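Local coordinates for transcription regulator PadR N-terminal domain-containing protein (Streptococcus mutans, PDB 3L7W), which is not functionally characterised but, as a member of the PadR family, probably regulates transcription by binding DNA through a winged helix-turn-helix domain, at residues L8-L13 against S41-I46; L15-K20 against Q30-I35; P45-L50 against G54-Y59. All coordinates share one frame; numbering follows the deposited sequence.

Contact 1 of 3, residues L8-L13 against S41-I46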
# COMPACT_ATOMS: atom_id res chain seq x y z
N LEU A 8 6.74 0.36 6.21
CA LEU A 8 6.30 1.70 6.60
C LEU A 8 4.83 1.69 6.98
O LEU A 8 4.42 2.34 7.94
CB LEU A 8 6.54 2.72 5.49
CG LEU A 8 8.03 2.99 5.24
CD1 LEU A 8 8.23 3.98 4.10
CD2 LEU A 8 8.67 3.51 6.51
N LEU A 9 4.04 0.93 6.23
CA LEU A 9 2.61 0.84 6.50
C LEU A 9 2.39 0.06 7.80
O LEU A 9 1.48 0.36 8.56
CB LEU A 9 1.89 0.16 5.34
CG LEU A 9 0.70 0.90 4.75
CD1 LEU A 9 -0.02 0.02 3.71
CD2 LEU A 9 -0.25 1.34 5.85
N ILE A 10 3.23 -0.95 8.04
CA ILE A 10 3.18 -1.72 9.28
C ILE A 10 3.37 -0.78 10.47
O ILE A 10 2.71 -0.92 11.50
CB ILE A 10 4.29 -2.78 9.33
CG1 ILE A 10 4.12 -3.78 8.18
CG2 ILE A 10 4.31 -3.50 10.69
CD1 ILE A 10 3.16 -4.88 8.47
N GLU A 11 4.30 0.16 10.33
CA GLU A 11 4.58 1.13 11.39
C GLU A 11 3.32 1.93 11.64
O GLU A 11 2.88 2.05 12.78
CB GLU A 11 5.73 2.05 11.00
CG GLU A 11 7.09 1.36 11.06
CD GLU A 11 8.22 2.21 10.54
OE1 GLU A 11 8.00 3.41 10.27
OE2 GLU A 11 9.34 1.70 10.40
N TYR A 12 2.75 2.45 10.57
CA TYR A 12 1.46 3.13 10.64
C TYR A 12 0.49 2.27 11.44
O TYR A 12 -0.09 2.73 12.42
CB TYR A 12 0.94 3.41 9.23
CG TYR A 12 -0.41 4.07 9.17
CD1 TYR A 12 -0.74 5.11 10.03
CD2 TYR A 12 -1.36 3.67 8.24
CE1 TYR A 12 -1.96 5.71 9.97
CE2 TYR A 12 -2.59 4.26 8.17
CZ TYR A 12 -2.89 5.29 9.03
OH TYR A 12 -4.11 5.89 8.97
N LEU A 13 0.33 1.02 11.05
CA LEU A 13 -0.63 0.15 11.73
C LEU A 13 -0.29 0.00 13.21
O LEU A 13 -1.16 0.09 14.06
CB LEU A 13 -0.70 -1.22 11.06
CG LEU A 13 -1.34 -1.16 9.65
CD1 LEU A 13 -1.14 -2.46 8.93
CD2 LEU A 13 -2.81 -0.83 9.74
N SER A 41 9.52 -12.14 13.44
CA SER A 41 10.92 -11.75 13.28
C SER A 41 11.08 -10.48 12.44
O SER A 41 12.15 -9.88 12.42
CB SER A 41 11.78 -12.90 12.72
OG SER A 41 11.13 -13.54 11.63
N THR A 42 10.01 -10.09 11.75
CA THR A 42 10.01 -8.83 11.01
C THR A 42 9.28 -7.75 11.81
O THR A 42 9.63 -6.57 11.77
CB THR A 42 9.30 -8.96 9.65
OG1 THR A 42 9.85 -10.06 8.92
CG2 THR A 42 9.49 -7.69 8.84
N LEU A 43 8.26 -8.18 12.54
CA LEU A 43 7.38 -7.26 13.25
C LEU A 43 8.10 -6.68 14.45
O LEU A 43 8.16 -5.46 14.63
CB LEU A 43 6.13 -8.02 13.70
CG LEU A 43 4.91 -7.25 14.18
CD1 LEU A 43 4.76 -7.37 15.67
CD2 LEU A 43 4.94 -5.80 13.72
N TYR A 44 8.68 -7.55 15.27
CA TYR A 44 9.27 -7.09 16.52
C TYR A 44 10.42 -6.10 16.34
O TYR A 44 10.51 -5.12 17.08
CB TYR A 44 9.60 -8.27 17.42
CG TYR A 44 8.32 -8.79 18.05
CD1 TYR A 44 7.91 -8.31 19.29
CD2 TYR A 44 7.50 -9.69 17.37
CE1 TYR A 44 6.73 -8.75 19.86
CE2 TYR A 44 6.31 -10.15 17.95
CZ TYR A 44 5.94 -9.67 19.20
OH TYR A 44 4.77 -10.08 19.82
N PRO A 45 11.28 -6.32 15.35
CA PRO A 45 12.27 -5.30 15.04
C PRO A 45 11.61 -3.97 14.69
O PRO A 45 12.12 -2.91 15.04
CB PRO A 45 12.99 -5.89 13.83
CG PRO A 45 12.95 -7.35 14.10
CD PRO A 45 11.57 -7.59 14.66
N ILE A 46 10.46 -4.03 14.03
CA ILE A 46 9.76 -2.81 13.70
C ILE A 46 9.28 -2.12 14.97
O ILE A 46 9.51 -0.92 15.17
CB ILE A 46 8.62 -3.05 12.73
CG1 ILE A 46 9.21 -3.52 11.39
CG2 ILE A 46 7.82 -1.79 12.55
CD1 ILE A 46 8.16 -3.76 10.31
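Ile10 and Glu11 of helix 7-20 face Leu43 and Ile46 of helix 40-52, a worked example of how two steeply crossed helices share a core through very few side chains. The axes of the two segments pass 10.6 Å apart at a crossing angle of -65°, and the backbones come nearest at Glu11 and Ile46, whose CA atoms are 6.9 Å apart.

The apolar part centres on the branch methyl of Ile10. With chi1 at -61°, CG2 lies anti to the backbone N while the CG1 arm is carried off beside that N and packs on Ile32 of helix 25-32. Ile10 CG2 meets Leu43 CD2 at 3.9 Å and is equally far from Ile46 CD1. Ile46 reaches it with an extended CG1 arm, and the two isoleucines meet roughly at a right angle; Ile46 CD1 also lies 4.1 Å from Ile10 CB.

The second part lies at the border between apolar and charged groups. Ile46 turns its other branch to a different partner: its CG2 touches Glu11 CG at 3.6 Å. Here the glutamate contributes a methylene, and its chain runs on, extended, to a carboxylate whose OE2 makes a salt bridge with Lys49 NZ, further along helix 40-52.

Behind this interface, Leu9 and Tyr12 turn to Trp88 of the long helix 75-100 and also pack on Tyr91 and Val99, respectively, of the second subunit, so helix 7-20 lies between helix 40-52 and the dimer contact. No hydrogen bond joins the two segments, which meet through aliphatic carbons alone. The chemistry is that of an apolar core that takes in a glutamate methylene while the carboxylate beyond it is paired with Lys49, so the buried charge is probably balanced.

Contact 2 of 3, residues L15-K20 against Q30-I35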
# COMPACT_ATOMS: atom_id res chain seq x y z
N LEU A 15 1.50 1.95 15.26
CA LEU A 15 1.22 3.18 15.98
C LEU A 15 -0.28 3.39 16.10
O LEU A 15 -0.78 3.80 17.14
CB LEU A 15 1.86 4.37 15.27
CG LEU A 15 3.19 4.86 15.85
CD1 LEU A 15 3.96 3.75 16.55
CD2 LEU A 15 4.03 5.54 14.78
N ALA A 16 -1.02 3.10 15.03
CA ALA A 16 -2.45 3.32 15.04
C ALA A 16 -3.08 2.42 16.08
O ALA A 16 -3.94 2.85 16.85
CB ALA A 16 -3.08 3.09 13.67
N ILE A 17 -2.63 1.16 16.10
CA ILE A 17 -3.19 0.17 17.02
C ILE A 17 -2.88 0.57 18.45
O ILE A 17 -3.74 0.58 19.32
CB ILE A 17 -2.61 -1.21 16.74
CG1 ILE A 17 -3.12 -1.74 15.40
CG2 ILE A 17 -3.00 -2.17 17.84
CD1 ILE A 17 -2.43 -2.99 14.95
N VAL A 18 -1.62 0.94 18.68
CA VAL A 18 -1.17 1.29 20.00
C VAL A 18 -1.86 2.56 20.46
O VAL A 18 -2.02 2.77 21.65
CB VAL A 18 0.35 1.42 20.04
CG1 VAL A 18 0.81 1.87 21.44
CG2 VAL A 18 0.97 0.08 19.68
N SER A 19 -2.29 3.39 19.51
CA SER A 19 -2.96 4.64 19.90
C SER A 19 -4.30 4.36 20.55
O SER A 19 -4.76 5.15 21.36
CB SER A 19 -3.15 5.57 18.71
OG SER A 19 -4.29 5.19 17.97
N LYS A 20 -4.95 3.25 20.19
CA LYS A 20 -6.25 2.94 20.77
C LYS A 20 -6.04 2.67 22.24
O LYS A 20 -6.61 3.34 23.10
CB LYS A 20 -6.90 1.73 20.10
CG LYS A 20 -8.38 1.57 20.43
CD LYS A 20 -8.96 0.29 19.82
CE LYS A 20 -10.38 0.03 20.30
NZ LYS A 20 -10.74 -1.42 20.21
N GLN A 30 -1.22 -10.00 15.96
CA GLN A 30 -2.46 -10.65 15.57
C GLN A 30 -3.38 -9.76 14.76
O GLN A 30 -4.06 -10.22 13.84
CB GLN A 30 -3.19 -11.19 16.80
CG GLN A 30 -2.52 -12.43 17.35
CD GLN A 30 -2.45 -13.52 16.30
OE1 GLN A 30 -3.47 -14.01 15.83
NE2 GLN A 30 -1.23 -13.91 15.94
N THR A 31 -3.41 -8.48 15.08
CA THR A 31 -4.31 -7.58 14.38
C THR A 31 -3.69 -7.21 13.06
O THR A 31 -4.38 -7.03 12.06
CB THR A 31 -4.60 -6.32 15.18
OG1 THR A 31 -5.54 -6.64 16.22
CG2 THR A 31 -5.20 -5.26 14.28
N ILE A 32 -2.38 -7.10 13.05
CA ILE A 32 -1.69 -6.76 11.82
C ILE A 32 -1.72 -7.94 10.82
O ILE A 32 -1.76 -7.72 9.61
CB ILE A 32 -0.25 -6.30 12.08
CG1 ILE A 32 -0.26 -4.92 12.73
CG2 ILE A 32 0.52 -6.23 10.78
CD1 ILE A 32 1.12 -4.37 13.02
N LYS A 33 -1.71 -9.16 11.34
CA LYS A 33 -1.76 -10.37 10.51
C LYS A 33 -3.08 -10.43 9.77
O LYS A 33 -3.23 -11.20 8.83
CB LYS A 33 -1.63 -11.63 11.36
CG LYS A 33 -0.21 -12.15 11.52
CD LYS A 33 -0.22 -13.42 12.38
CE LYS A 33 1.13 -14.11 12.39
NZ LYS A 33 2.19 -13.22 12.93
N LEU A 34 -4.02 -9.61 10.21
CA LEU A 34 -5.31 -9.51 9.54
C LEU A 34 -5.18 -8.96 8.12
O LEU A 34 -5.96 -9.29 7.24
CB LEU A 34 -6.25 -8.62 10.36
CG LEU A 34 -7.41 -9.30 11.10
CD1 LEU A 34 -7.16 -10.79 11.37
CD2 LEU A 34 -7.74 -8.54 12.37
N ILE A 35 -4.19 -8.11 7.89
CA ILE A 35 -4.01 -7.53 6.57
C ILE A 35 -2.63 -7.83 6.01
O ILE A 35 -2.43 -7.74 4.80
CB ILE A 35 -4.28 -6.00 6.54
CG1 ILE A 35 -4.11 -5.48 5.11
CG2 ILE A 35 -3.35 -5.23 7.52
CD1 ILE A 35 -4.99 -4.33 4.76
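Ile17 of helix 7-20 packs on Thr31 and Ile32 of helix 25-32, inside the three-helix core of a winged helix-turn-helix domain. In such a fold the first helix supports the helix-turn-helix pair, here probably helices 25-32 and 40-52, and Ile17 illustrates how one side chain can bridge the first helix and the second.

The path starts at Ile17 CB, which projects toward the other segment. From there the CG1 arm runs straight out, with chi2 at 171° keeping CD1 as far from the backbone as the chain allows, and this length bridges backbones whose nearest CA atoms, those of Ile17 and Thr31, are 8.3 Å apart. The arm ends in CD1, the atom that does the touching. It meets Thr31 CG2 tip to tip at 3.6 Å and has Thr31 CB at 4.0 Å. The same methyl lies 3.7 Å from Ile32 CG1, touching the flank of that side chain rather than its end.

Thr31 offers its two branches to different neighbours. A chi1 of -77° places CG2 anti to the backbone N, facing Ile17, and OG1 beside that N, where it is hydrogen-bonded to the backbone N of His105 of the second subunit. An apolar core contact and a polar dimer contact thus meet on one threonine. Ile32 in turn packs on Leu13 and Ile14 of helix 7-20. Two residues beyond Ile17, the hydroxyl Ser19 OG folds back on its own helix and donates to Ala16 O at 2.6 Å, tilted 24° from the carbonyl plane.

Contact 3 of 3, residues P45-L50 against G54-Y59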
# COMPACT_ATOMS: atom_id res chain seq x y z
N PRO A 45 11.28 -6.32 15.35
CA PRO A 45 12.27 -5.30 15.04
C PRO A 45 11.61 -3.97 14.69
O PRO A 45 12.12 -2.91 15.04
CB PRO A 45 12.99 -5.89 13.83
CG PRO A 45 12.95 -7.35 14.10
CD PRO A 45 11.57 -7.59 14.66
N ILE A 46 10.46 -4.03 14.03
CA ILE A 46 9.76 -2.81 13.70
C ILE A 46 9.28 -2.12 14.97
O ILE A 46 9.51 -0.92 15.17
CB ILE A 46 8.62 -3.05 12.73
CG1 ILE A 46 9.21 -3.52 11.39
CG2 ILE A 46 7.82 -1.79 12.55
CD1 ILE A 46 8.16 -3.76 10.31
N LEU A 47 8.62 -2.89 15.84
CA LEU A 47 8.28 -2.38 17.17
C LEU A 47 9.50 -1.77 17.84
O LEU A 47 9.42 -0.67 18.39
CB LEU A 47 7.72 -3.51 18.05
CG LEU A 47 6.31 -3.91 17.61
CD1 LEU A 47 5.94 -5.27 18.16
CD2 LEU A 47 5.34 -2.83 18.06
N LYS A 48 10.63 -2.46 17.78
CA LYS A 48 11.84 -1.97 18.43
C LYS A 48 12.27 -0.65 17.81
O LYS A 48 12.55 0.33 18.50
CB LYS A 48 12.97 -3.01 18.35
CG LYS A 48 14.25 -2.62 19.10
CD LYS A 48 15.09 -3.85 19.41
CE LYS A 48 16.54 -3.51 19.76
NZ LYS A 48 17.37 -3.28 18.53
N LYS A 49 12.30 -0.62 16.49
CA LYS A 49 12.62 0.59 15.74
C LYS A 49 11.76 1.76 16.22
O LYS A 49 12.27 2.86 16.46
CB LYS A 49 12.39 0.31 14.26
CG LYS A 49 12.51 1.50 13.33
CD LYS A 49 12.27 1.02 11.90
CE LYS A 49 12.55 2.11 10.89
NZ LYS A 49 11.56 3.21 11.00
N LEU A 50 10.46 1.52 16.36
CA LEU A 50 9.52 2.59 16.70
C LEU A 50 9.79 3.03 18.11
O LEU A 50 9.61 4.20 18.45
CB LEU A 50 8.07 2.11 16.59
CG LEU A 50 7.60 1.93 15.14
CD1 LEU A 50 6.20 1.39 15.08
CD2 LEU A 50 7.69 3.26 14.40
N GLY A 54 11.42 6.66 19.45
CA GLY A 54 10.72 7.42 20.47
C GLY A 54 9.22 7.46 20.33
O GLY A 54 8.53 8.08 21.14
N TYR A 55 8.69 6.79 19.31
CA TYR A 55 7.25 6.85 19.06
C TYR A 55 6.50 5.94 20.00
O TYR A 55 5.33 6.17 20.31
CB TYR A 55 6.95 6.49 17.61
CG TYR A 55 7.68 7.37 16.63
CD1 TYR A 55 7.67 8.76 16.77
CD2 TYR A 55 8.38 6.83 15.56
CE1 TYR A 55 8.33 9.58 15.87
CE2 TYR A 55 9.05 7.64 14.66
CZ TYR A 55 9.01 9.01 14.81
OH TYR A 55 9.67 9.80 13.91
N LEU A 56 7.16 4.88 20.44
CA LEU A 56 6.58 3.98 21.42
C LEU A 56 7.46 3.93 22.68
O LEU A 56 8.68 3.85 22.61
CB LEU A 56 6.44 2.58 20.84
CG LEU A 56 5.46 2.42 19.67
CD1 LEU A 56 5.61 1.03 19.07
CD2 LEU A 56 4.03 2.65 20.12
N SER A 57 6.83 3.97 23.85
CA SER A 57 7.56 3.67 25.06
C SER A 57 7.00 2.33 25.46
O SER A 57 5.92 1.95 24.99
CB SER A 57 7.32 4.72 26.14
OG SER A 57 5.97 4.71 26.54
N THR A 58 7.72 1.61 26.31
CA THR A 58 7.29 0.29 26.73
C THR A 58 7.37 0.13 28.24
O THR A 58 8.18 0.77 28.91
CB THR A 58 8.23 -0.77 26.16
OG1 THR A 58 9.55 -0.48 26.61
CG2 THR A 58 8.18 -0.80 24.63
N TYR A 59 6.55 -0.76 28.75
CA TYR A 59 6.60 -1.11 30.15
C TYR A 59 6.13 -2.52 30.23
O TYR A 59 5.54 -3.05 29.27
CB TYR A 59 5.70 -0.19 30.97
CG TYR A 59 4.26 -0.18 30.53
CD1 TYR A 59 3.82 0.70 29.55
CD2 TYR A 59 3.33 -1.03 31.11
CE1 TYR A 59 2.49 0.73 29.15
CE2 TYR A 59 1.99 -1.02 30.70
CZ TYR A 59 1.58 -0.13 29.73
OH TYR A 59 0.27 -0.10 29.32
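The contact of Leu50 with Tyr55 and Leu56 joins the end of helix 40-52 to the first wing strand, 56-63, and combines backbone bonding at the turn with leucine packing beside it. One carbonyl does the polar work. Leu50 O accepts from Tyr55 N at 2.9 Å; the nitrogen lies almost straight out from the carbonyl, but the bond is bent at the hydrogen, to 134°. It also accepts from Leu56 N at 3.2 Å, but that donor stands 55° above the carbonyl plane, not along a lone pair. Two donors on one oxygen tie the turn residue Tyr55 and the strand's first residue, Leu56, to the last turn of the helix.

The reversal is a Schellman motif, with Gly54 as the residue of positive phi (93°), a value at which a side chain would be pressed against the preceding carbonyl. In the winged helix-turn-helix fold this is where the chain leaves the presumed recognition helix for the wing.

Leu56 then fills the angle between helix and strand. Its CD1 lies 3.7 Å from Leu50 CB and 4.0 Å from Leu47 CD2, a methyl resting against two leucines one helical turn apart. Leu50 meets Tyr55 with a branch methyl: with CG anti to the carbonyl carbon, its CD2 approaches the Tyr55 ring at the edge, near the ring plane, 3.8 Å from Tyr55 CD2. That ring is stacked with His80 of helix 75-100, and the Tyr55 backbone is hydrogen-bonded to Thr74. Further along the strand, Thr58 OG1 is hydrogen-bonded to Glu51 OE2, a second polar tie back to helix 40-52.

Overall arrangement
Helix 7-20 takes part in contacts 1 and 2, and helix 40-52 in contacts 1 and 3. The centres of contacts 1 and 2 lie about 6 Å from the centre of the chain, that of contact 3 about 11 Å. Contacts 1 and 2 are built of aliphatic packing and reach the second subunit; contact 3 touches no other chain and relies on backbone hydrogen bonds, though its leucines are buried. The three merge: Leu13 packs on Ile35 and Leu43 on Ile32 between contacts 1 and 2, Leu50 CD2 lies 3.9 Å from Glu11 CG between 1 and 3, and Leu15 and Val18 touch Leu56 between 2 and 3, joining the helical core to the wing.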